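TRNA (adenine(58)-N(1))-methyltransferase TrmI (Thermus thermophilus, PDB 2PWY) catalyses the S-adenosyl-L-methionine-dependent methylation of adenosine 58 in tRNA to N(1)-methyladenosine, and is required for cell growth at extreme temperatures. Local coordinates at residues T111-G122 and V141-F152; A41-G49 and E58-L66. All coordinates share one frame; numbering follows the deposited sequence.

Contact 1 (T111-G122 and V141-F152)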
loop_
_atom_site.group_PDB
_atom_site.type_symbol
_atom_site.label_atom_id
_atom_site.label_comp_id
_atom_site.label_asym_id
_atom_site.label_seq_id
_atom_site.Cartn_x
_atom_site.Cartn_y
_atom_site.Cartn_z
ATOM N N THR A 111 -15.654 9.586 -19.438
ATOM C CA THR A 111 -16.624 9.404 -20.523
ATOM C C THR A 111 -16.183 8.306 -21.491
ATOM O O THR A 111 -16.984 7.450 -21.872
ATOM C CB THR A 111 -16.872 10.706 -21.312
ATOM O OG1 THR A 111 -17.141 11.775 -20.390
ATOM C CG2 THR A 111 -18.064 10.515 -22.262
ATOM N N LEU A 112 -14.906 8.327 -21.872
ATOM C CA LEU A 112 -14.381 7.324 -22.791
ATOM C C LEU A 112 -14.435 5.907 -22.218
ATOM O O LEU A 112 -14.822 4.965 -22.922
ATOM C CB LEU A 112 -12.963 7.710 -23.225
ATOM C CG LEU A 112 -12.914 8.853 -24.255
ATOM C CD1 LEU A 112 -11.509 9.433 -24.314
ATOM C CD2 LEU A 112 -13.390 8.383 -25.665
ATOM N N PHE A 113 -14.084 5.763 -20.939
ATOM C CA PHE A 113 -14.159 4.462 -20.262
ATOM C C PHE A 113 -15.607 3.959 -20.229
ATOM O O PHE A 113 -15.898 2.795 -20.556
ATOM C CB PHE A 113 -13.584 4.554 -18.843
ATOM C CG PHE A 113 -12.095 4.352 -18.797
ATOM C CD1 PHE A 113 -11.229 5.398 -19.100
ATOM C CD2 PHE A 113 -11.566 3.096 -18.480
ATOM C CE1 PHE A 113 -9.823 5.203 -19.080
ATOM C CE2 PHE A 113 -10.177 2.893 -18.454
ATOM C CZ PHE A 113 -9.311 3.941 -18.756
ATOM N N LEU A 114 -16.521 4.852 -19.860
ATOM C CA LEU A 114 -17.955 4.524 -19.817
ATOM C C LEU A 114 -18.498 4.111 -21.198
ATOM O O LEU A 114 -19.268 3.144 -21.330
ATOM C CB LEU A 114 -18.756 5.716 -19.258
ATOM C CG LEU A 114 -18.451 6.175 -17.815
ATOM C CD1 LEU A 114 -19.286 7.427 -17.503
ATOM C CD2 LEU A 114 -18.683 5.072 -16.787
ATOM N N ALA A 115 -18.070 4.839 -22.226
ATOM C CA ALA A 115 -18.530 4.609 -23.600
ATOM C C ALA A 115 -18.069 3.255 -24.153
ATOM O O ALA A 115 -18.832 2.575 -24.820
ATOM C CB ALA A 115 -18.077 5.765 -24.507
ATOM N N ARG A 116 -16.829 2.857 -23.860
ATOM C CA ARG A 116 -16.365 1.502 -24.197
ATOM C C ARG A 116 -17.194 0.441 -23.522
ATOM O O ARG A 116 -17.529 -0.575 -24.148
ATOM C CB ARG A 116 -14.927 1.286 -23.760
ATOM C CG ARG A 116 -13.894 1.881 -24.682
ATOM C CD ARG A 116 -12.532 1.399 -24.244
ATOM N NE ARG A 116 -11.533 1.751 -25.233
ATOM C CZ ARG A 116 -10.247 1.431 -25.153
ATOM N NH1 ARG A 116 -9.786 0.750 -24.110
ATOM N NH2 ARG A 116 -9.427 1.808 -26.131
ATOM N N ALA A 117 -17.482 0.649 -22.232
ATOM C CA ALA A 117 -18.181 -0.348 -21.430
ATOM C C ALA A 117 -19.602 -0.626 -21.904
ATOM O O ALA A 117 -20.030 -1.771 -21.922
ATOM C CB ALA A 117 -18.174 0.040 -19.955
ATOM N N VAL A 118 -20.327 0.405 -22.318
ATOM C CA VAL A 118 -21.736 0.197 -22.682
ATOM C C VAL A 118 -21.899 -0.072 -24.173
ATOM O O VAL A 118 -22.911 -0.622 -24.604
ATOM C CB VAL A 118 -22.650 1.358 -22.204
ATOM C CG1 VAL A 118 -22.505 1.573 -20.691
ATOM C CG2 VAL A 118 -22.354 2.648 -22.947
ATOM N N GLY A 119 -20.900 0.338 -24.958
ATOM C CA GLY A 119 -20.849 0.034 -26.396
ATOM C C GLY A 119 -21.908 0.688 -27.264
ATOM O O GLY A 119 -22.715 1.482 -26.788
ATOM N N GLU A 120 -21.913 0.336 -28.550
ATOM C CA GLU A 120 -22.733 1.055 -29.540
ATOM C C GLU A 120 -24.238 0.994 -29.312
ATOM O O GLU A 120 -24.985 1.859 -29.784
ATOM C CB GLU A 120 -22.380 0.612 -30.972
ATOM C CG GLU A 120 -22.648 -0.848 -31.253
ATOM C CD GLU A 120 -22.231 -1.277 -32.654
ATOM O OE1 GLU A 120 -21.437 -0.556 -33.307
ATOM O OE2 GLU A 120 -22.701 -2.347 -33.095
ATOM N N LYS A 121 -24.692 -0.036 -28.605
ATOM C CA LYS A 121 -26.115 -0.163 -28.303
ATOM C C LYS A 121 -26.462 0.404 -26.933
ATOM O O LYS A 121 -27.638 0.500 -26.568
ATOM C CB LYS A 121 -26.557 -1.620 -28.460
ATOM C CG LYS A 121 -26.502 -2.063 -29.922
ATOM C CD LYS A 121 -27.008 -3.474 -30.132
ATOM C CE LYS A 121 -27.027 -3.802 -31.632
ATOM N NZ LYS A 121 -27.412 -5.224 -31.883
ATOM N N GLY A 122 -25.433 0.802 -26.193
ATOM C CA GLY A 122 -25.618 1.449 -24.899
ATOM C C GLY A 122 -25.672 2.962 -25.013
ATOM O O GLY A 122 -25.748 3.521 -26.120
ATOM N N VAL A 141 -13.187 13.303 -26.738
ATOM C CA VAL A 141 -13.927 12.069 -27.004
ATOM C C VAL A 141 -13.937 11.775 -28.507
ATOM O O VAL A 141 -13.640 10.663 -28.946
ATOM C CB VAL A 141 -15.372 12.158 -26.452
ATOM C CG1 VAL A 141 -16.219 10.954 -26.888
ATOM C CG2 VAL A 141 -15.333 12.274 -24.925
ATOM N N ARG A 142 -14.268 12.792 -29.293
ATOM C CA ARG A 142 -14.459 12.575 -30.718
ATOM C C ARG A 142 -13.151 12.233 -31.439
ATOM O O ARG A 142 -13.161 11.483 -32.421
ATOM C CB ARG A 142 -15.219 13.747 -31.339
ATOM C CG ARG A 142 -16.673 13.743 -30.855
ATOM C CD ARG A 142 -17.365 15.103 -30.898
ATOM N NE ARG A 142 -18.738 14.968 -30.401
ATOM C CZ ARG A 142 -19.608 15.966 -30.282
ATOM N NH1 ARG A 142 -19.271 17.206 -30.621
ATOM N NH2 ARG A 142 -20.828 15.718 -29.819
ATOM N N ALA A 143 -12.032 12.732 -30.912
ATOM C CA ALA A 143 -10.709 12.496 -31.498
ATOM C C ALA A 143 -10.242 11.052 -31.333
ATOM O O ALA A 143 -9.337 10.595 -32.045
ATOM C CB ALA A 143 -9.681 13.454 -30.891
ATOM N N PHE A 144 -10.864 10.337 -30.393
ATOM C CA PHE A 144 -10.419 8.996 -30.012
ATOM C C PHE A 144 -11.466 7.919 -30.292
ATOM O O PHE A 144 -11.120 6.747 -30.474
ATOM C CB PHE A 144 -10.094 8.990 -28.517
ATOM C CG PHE A 144 -9.301 7.800 -28.067
ATOM C CD1 PHE A 144 -7.924 7.745 -28.284
ATOM C CD2 PHE A 144 -9.917 6.741 -27.409
ATOM C CE1 PHE A 144 -7.171 6.643 -27.850
ATOM C CE2 PHE A 144 -9.171 5.639 -26.988
ATOM C CZ PHE A 144 -7.795 5.599 -27.202
ATOM N N TRP A 145 -12.732 8.327 -30.345
ATOM C CA TRP A 145 -13.868 7.411 -30.312
ATOM C C TRP A 145 -14.947 7.915 -31.256
ATOM O O TRP A 145 -15.464 9.026 -31.077
ATOM C CB TRP A 145 -14.393 7.372 -28.876
ATOM C CG TRP A 145 -15.626 6.540 -28.574
ATOM C CD1 TRP A 145 -16.858 7.023 -28.265
ATOM C CD2 TRP A 145 -15.720 5.103 -28.471
ATOM N NE1 TRP A 145 -17.726 5.991 -27.983
ATOM C CE2 TRP A 145 -17.057 4.801 -28.105
ATOM C CE3 TRP A 145 -14.815 4.048 -28.654
ATOM C CZ2 TRP A 145 -17.516 3.494 -27.939
ATOM C CZ3 TRP A 145 -15.275 2.728 -28.485
ATOM C CH2 TRP A 145 -16.620 2.473 -28.120
ATOM N N GLN A 146 -15.279 7.095 -32.247
ATOM C CA GLN A 146 -16.200 7.490 -33.305
ATOM C C GLN A 146 -17.629 6.953 -33.140
ATOM O O GLN A 146 -18.520 7.312 -33.922
ATOM C CB GLN A 146 -15.625 7.099 -34.678
ATOM N N VAL A 147 -17.846 6.108 -32.134
ATOM C CA VAL A 147 -19.162 5.516 -31.891
ATOM C C VAL A 147 -20.084 6.555 -31.252
ATOM O O VAL A 147 -19.716 7.186 -30.260
ATOM C CB VAL A 147 -19.055 4.238 -31.006
ATOM C CG1 VAL A 147 -20.427 3.694 -30.652
ATOM C CG2 VAL A 147 -18.205 3.162 -31.698
ATOM N N GLU A 148 -21.275 6.727 -31.832
ATOM C CA GLU A 148 -22.215 7.769 -31.403
ATOM C C GLU A 148 -23.114 7.272 -30.267
ATOM O O GLU A 148 -24.340 7.224 -30.387
ATOM C CB GLU A 148 -23.017 8.299 -32.607
ATOM C CG GLU A 148 -22.143 9.111 -33.581
ATOM C CD GLU A 148 -22.790 9.366 -34.942
ATOM O OE1 GLU A 148 -23.896 8.845 -35.216
ATOM O OE2 GLU A 148 -22.171 10.091 -35.751
ATOM N N ASN A 149 -22.481 6.902 -29.159
ATOM C CA ASN A 149 -23.214 6.386 -28.011
ATOM C C ASN A 149 -23.072 7.294 -26.800
ATOM O O ASN A 149 -23.377 6.883 -25.697
ATOM C CB ASN A 149 -22.786 4.945 -27.671
ATOM C CG ASN A 149 -21.385 4.871 -27.078
ATOM O OD1 ASN A 149 -20.572 5.788 -27.252
ATOM N ND2 ASN A 149 -21.097 3.779 -26.369
ATOM N N VAL A 150 -22.610 8.528 -27.012
ATOM C CA VAL A 150 -22.574 9.526 -25.945
ATOM C C VAL A 150 -23.501 10.685 -26.279
ATOM O O VAL A 150 -23.367 11.301 -27.344
ATOM C CB VAL A 150 -21.143 10.097 -25.716
ATOM C CG1 VAL A 150 -21.143 11.026 -24.516
ATOM C CG2 VAL A 150 -20.125 8.968 -25.511
ATOM N N ARG A 151 -24.432 10.981 -25.373
ATOM C CA ARG A 151 -25.268 12.184 -25.491
ATOM C C ARG A 151 -24.775 13.210 -24.481
ATOM O O ARG A 151 -24.882 12.991 -23.272
ATOM C CB ARG A 151 -26.750 11.853 -25.294
ATOM C CG ARG A 151 -27.692 13.006 -25.682
ATOM C CD ARG A 151 -29.188 12.647 -25.613
ATOM N NE ARG A 151 -29.561 11.530 -26.487
ATOM C CZ ARG A 151 -30.279 10.472 -26.108
ATOM N NH1 ARG A 151 -30.740 10.373 -24.868
ATOM N NH2 ARG A 151 -30.556 9.513 -26.984
ATOM N N PHE A 152 -24.201 14.307 -24.982
ATOM C CA PHE A 152 -23.650 15.356 -24.128
ATOM C C PHE A 152 -24.726 16.386 -23.840
ATOM O O PHE A 152 -25.518 16.717 -24.726
ATOM C CB PHE A 152 -22.479 16.075 -24.815
ATOM C CG PHE A 152 -21.277 15.205 -25.085
ATOM C CD1 PHE A 152 -20.341 14.953 -24.080
ATOM C CD2 PHE A 152 -21.040 14.695 -26.366
ATOM C CE1 PHE A 152 -19.195 14.166 -24.333
ATOM C CE2 PHE A 152 -19.904 13.909 -26.629
ATOM C CZ PHE A 152 -18.980 13.647 -25.613
#
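Asn149 reaches the C-terminal end of helix 109-118 and spends both ND2 hydrogens there. One bond, in the amide plane, runs from Asn149 ND2 to Ala115 O (3.0 Å); the other, from Asn149 ND2 to Gly119 O (2.8 Å), meets that oxygen from above its carbonyl plane. CG between backbone N and carbonyl carbon (chi1 71°) puts the amide at the helix end, with Asn149 OD1 accepting from Trp145 NE1 in the indole plane (2.9 Å). Packing is tight here: Leu112 CD2 presses on Trp145 CB (3.5 Å), and Ala115 CB lies as close to Trp145 NE1. Thr111, near the S-adenosyl-L-methionine-binding Gly108, sets CG2 against Val150 CG1. The loose, exposed rim is Glu120 CB beside Val147 CG1 (3.7 Å). Facing the second subunit, Arg116 NH2 lies at the Phe144 ring edge and salt-bridges Asp93 of that subunit. Were Asn149 replaced by an alanine, the indole N-H would probably lose its acceptor and the carbonyls of Ala115 and Gly119 one donor each. The chemistry implies that one neutral amide, both N-H groups and its oxygen engaged, ties the end of a Rossmann-type helix to the crossover into an edge strand of the sheet, 150-154.

Contact 2 (A41-G49 and E58-L66)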
loop_
_atom_site.group_PDB
_atom_site.type_symbol
_atom_site.label_atom_id
_atom_site.label_comp_id
_atom_site.label_asym_id
_atom_site.label_seq_id
_atom_site.Cartn_x
_atom_site.Cartn_y
_atom_site.Cartn_z
ATOM N N ALA A 41 6.142 10.046 -42.380
ATOM C CA ALA A 41 7.116 9.032 -41.939
ATOM C C ALA A 41 6.542 8.233 -40.775
ATOM O O ALA A 41 6.785 7.027 -40.652
ATOM C CB ALA A 41 8.431 9.666 -41.539
ATOM N N LEU A 42 5.790 8.926 -39.920
ATOM C CA LEU A 42 5.157 8.320 -38.749
ATOM C C LEU A 42 4.109 7.315 -39.166
ATOM O O LEU A 42 4.063 6.197 -38.652
ATOM C CB LEU A 42 4.531 9.392 -37.853
ATOM C CG LEU A 42 5.475 10.470 -37.318
ATOM C CD1 LEU A 42 4.702 11.553 -36.556
ATOM C CD2 LEU A 42 6.573 9.894 -36.445
ATOM N N LEU A 43 3.268 7.721 -40.109
ATOM C CA LEU A 43 2.220 6.863 -40.631
ATOM C C LEU A 43 2.818 5.658 -41.356
ATOM O O LEU A 43 2.326 4.531 -41.235
ATOM C CB LEU A 43 1.295 7.670 -41.544
ATOM C CG LEU A 43 0.581 8.863 -40.871
ATOM C CD1 LEU A 43 0.128 9.880 -41.913
ATOM C CD2 LEU A 43 -0.599 8.406 -40.018
ATOM N N GLU A 44 3.901 5.898 -42.089
ATOM C CA GLU A 44 4.591 4.826 -42.792
ATOM C C GLU A 44 5.175 3.787 -41.832
ATOM O O GLU A 44 5.057 2.582 -42.074
ATOM C CB GLU A 44 5.635 5.417 -43.739
ATOM C CG GLU A 44 4.962 5.900 -45.019
ATOM C CD GLU A 44 5.671 7.051 -45.721
ATOM O OE1 GLU A 44 6.797 7.421 -45.311
ATOM O OE2 GLU A 44 5.080 7.584 -46.693
ATOM N N ALA A 45 5.776 4.254 -40.736
ATOM C CA ALA A 45 6.321 3.359 -39.714
ATOM C C ALA A 45 5.167 2.584 -39.076
ATOM O O ALA A 45 5.221 1.353 -38.926
ATOM C CB ALA A 45 7.085 4.149 -38.668
ATOM N N GLY A 46 4.109 3.317 -38.745
ATOM C CA GLY A 46 2.910 2.756 -38.117
ATOM C C GLY A 46 3.093 2.305 -36.674
ATOM O O GLY A 46 4.213 2.227 -36.174
ATOM N N PRO A 47 1.977 1.996 -35.989
ATOM C CA PRO A 47 2.057 1.454 -34.630
ATOM C C PRO A 47 2.959 0.224 -34.573
ATOM O O PRO A 47 2.789 -0.725 -35.358
ATOM C CB PRO A 47 0.604 1.090 -34.313
ATOM C CG PRO A 47 -0.192 2.072 -35.148
ATOM C CD PRO A 47 0.583 2.152 -36.436
ATOM N N GLY A 48 3.914 0.254 -33.649
ATOM C CA GLY A 48 4.851 -0.848 -33.486
ATOM C C GLY A 48 6.152 -0.596 -34.221
ATOM O O GLY A 48 7.133 -1.309 -34.010
ATOM N N GLY A 49 6.154 0.428 -35.077
ATOM C CA GLY A 49 7.325 0.779 -35.875
ATOM C C GLY A 49 8.172 1.862 -35.239
ATOM O O GLY A 49 7.868 2.334 -34.136
ATOM N N GLU A 58 15.624 7.591 -31.569
ATOM C CA GLU A 58 14.668 6.757 -32.247
ATOM C C GLU A 58 13.309 7.043 -31.626
ATOM O O GLU A 58 13.146 6.983 -30.402
ATOM C CB GLU A 58 15.056 5.291 -32.076
ATOM C CG GLU A 58 14.196 4.315 -32.840
ATOM C CD GLU A 58 14.837 2.952 -32.915
ATOM O OE1 GLU A 58 14.592 2.112 -32.019
ATOM O OE2 GLU A 58 15.596 2.729 -33.880
ATOM N N LEU A 59 12.351 7.384 -32.477
ATOM C CA LEU A 59 10.982 7.616 -32.046
ATOM C C LEU A 59 10.169 6.360 -32.300
ATOM O O LEU A 59 10.006 5.942 -33.450
ATOM C CB LEU A 59 10.371 8.801 -32.807
ATOM C CG LEU A 59 11.157 10.115 -32.689
ATOM C CD1 LEU A 59 10.586 11.166 -33.618
ATOM C CD2 LEU A 59 11.184 10.623 -31.238
ATOM N N SER A 60 9.651 5.755 -31.236
ATOM C CA SER A 60 8.808 4.583 -31.420
ATOM C C SER A 60 7.392 5.087 -31.640
ATOM O O SER A 60 6.948 6.022 -30.967
ATOM C CB SER A 60 8.875 3.647 -30.222
ATOM O OG SER A 60 8.494 4.328 -29.051
ATOM N N VAL A 61 6.700 4.463 -32.582
ATOM C CA VAL A 61 5.374 4.908 -32.982
ATOM C C VAL A 61 4.319 3.957 -32.424
ATOM O O VAL A 61 4.462 2.727 -32.518
ATOM C CB VAL A 61 5.253 4.980 -34.525
ATOM C CG1 VAL A 61 3.862 5.402 -34.936
ATOM C CG2 VAL A 61 6.316 5.931 -35.115
ATOM N N HIS A 62 3.266 4.534 -31.847
ATOM C CA HIS A 62 2.229 3.768 -31.158
ATOM C C HIS A 62 0.812 4.246 -31.472
ATOM O O HIS A 62 0.580 5.434 -31.725
ATOM C CB HIS A 62 2.423 3.832 -29.633
ATOM C CG HIS A 62 3.776 3.391 -29.178
ATOM N ND1 HIS A 62 4.136 2.066 -29.085
ATOM C CD2 HIS A 62 4.857 4.106 -28.784
ATOM C CE1 HIS A 62 5.385 1.979 -28.661
ATOM N NE2 HIS A 62 5.851 3.204 -28.480
ATOM N N ARG A 63 -0.116 3.299 -31.469
ATOM C CA ARG A 63 -1.523 3.597 -31.284
ATOM C C ARG A 63 -1.693 3.751 -29.769
ATOM O O ARG A 63 -1.457 2.787 -29.035
ATOM C CB ARG A 63 -2.398 2.441 -31.783
ATOM C CG ARG A 63 -3.826 2.517 -31.281
ATOM C CD ARG A 63 -4.581 1.243 -31.511
ATOM N NE ARG A 63 -5.970 1.352 -31.053
ATOM C CZ ARG A 63 -6.981 0.676 -31.590
ATOM N NH1 ARG A 63 -6.766 -0.158 -32.607
ATOM N NH2 ARG A 63 -8.207 0.836 -31.126
ATOM N N PRO A 64 -2.067 4.953 -29.290
ATOM C CA PRO A 64 -2.163 5.133 -27.830
ATOM C C PRO A 64 -3.301 4.296 -27.275
ATOM O O PRO A 64 -4.377 4.244 -27.878
ATOM C CB PRO A 64 -2.481 6.629 -27.656
ATOM C CG PRO A 64 -2.998 7.085 -29.003
ATOM C CD PRO A 64 -2.428 6.177 -30.041
ATOM N N THR A 65 -3.038 3.605 -26.173
ATOM C CA THR A 65 -4.101 2.972 -25.416
ATOM C C THR A 65 -4.975 4.067 -24.792
ATOM O O THR A 65 -4.566 5.238 -24.712
ATOM C CB THR A 65 -3.545 2.096 -24.291
ATOM O OG1 THR A 65 -2.857 2.924 -23.339
ATOM C CG2 THR A 65 -2.575 1.033 -24.845
ATOM N N LEU A 66 -6.172 3.696 -24.333
ATOM C CA LEU A 66 -7.034 4.667 -23.671
ATOM C C LEU A 66 -6.342 5.260 -22.428
ATOM O O LEU A 66 -6.449 6.458 -22.174
ATOM C CB LEU A 66 -8.393 4.041 -23.336
ATOM C CG LEU A 66 -9.412 4.945 -22.637
ATOM C CD1 LEU A 66 -9.660 6.238 -23.424
ATOM C CD2 LEU A 66 -10.719 4.204 -22.402
HETATM O O HOH W 1 6.960 1.077 -31.513
#
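Peptide planes are the flat groups that meet here, Gly48 and Gly49 against Val61. Gly48 N donates to Val61 O (2.8 Å), and Val61 N to Gly49 O (2.9 Å). The puckered ring of Pro47 rests CB on Arg63 N (3.7 Å), with CG slanting across Arg63 CB; the Arg63 N-H itself goes to Asp191 of the second subunit. The imidazole of His62 leaves from a CB directed away from the turn; its NE2 is hydrogen-bonded to Ser60 OG and its ND1 to the same Asp191. Val61 points into the type II turn of Gly46 to Gly49, its CB and CG1 against Gly46 O. Holding Val61 CG1 anti to the backbone N (chi1 178°) sets that methyl 3.4 Å from Gly46 O, while Val61 CG2 turns to Ala45 CB (4.0 Å) and, more loosely, to Leu42 CD2. Leu42 also packs on strands 10-13 and 50-52 of the N-terminal domain's small antiparallel sheet. A water lies within hydrogen-bonding distance of both Gly49 O (3.0 Å) and Val61 O. Main-chain bonds thus make this join, which depends little on side-chain polarity and continues the antiparallel pairing of strands 50-52 and 58-62 (Leu59 with Val51) back to the turn.

Overall arrangement
The centre of contact 1 lies about 11 Å from the chain centre, in the catalytic Rossmann-type domain. That of contact 2 lies about 23 Å from it; its helix end and strand belong to the N-terminal domain, which may help recognise tRNA, and its last residues lead toward the catalytic one. They share no helix or strand, yet they touch: Leu66, at the end of segment 58-66, packs against Leu112, Phe113 and Phe144. Both are partly buried and both meet the second subunit, where Asp93 of that subunit receives Arg116 NH2 from one and Leu66 N from the other. Contact 1 joins helix to crossover through a side-chain amide amid hydrophobic packing, whereas contact 2 joins turn to strand through main-chain bonds around a single valine.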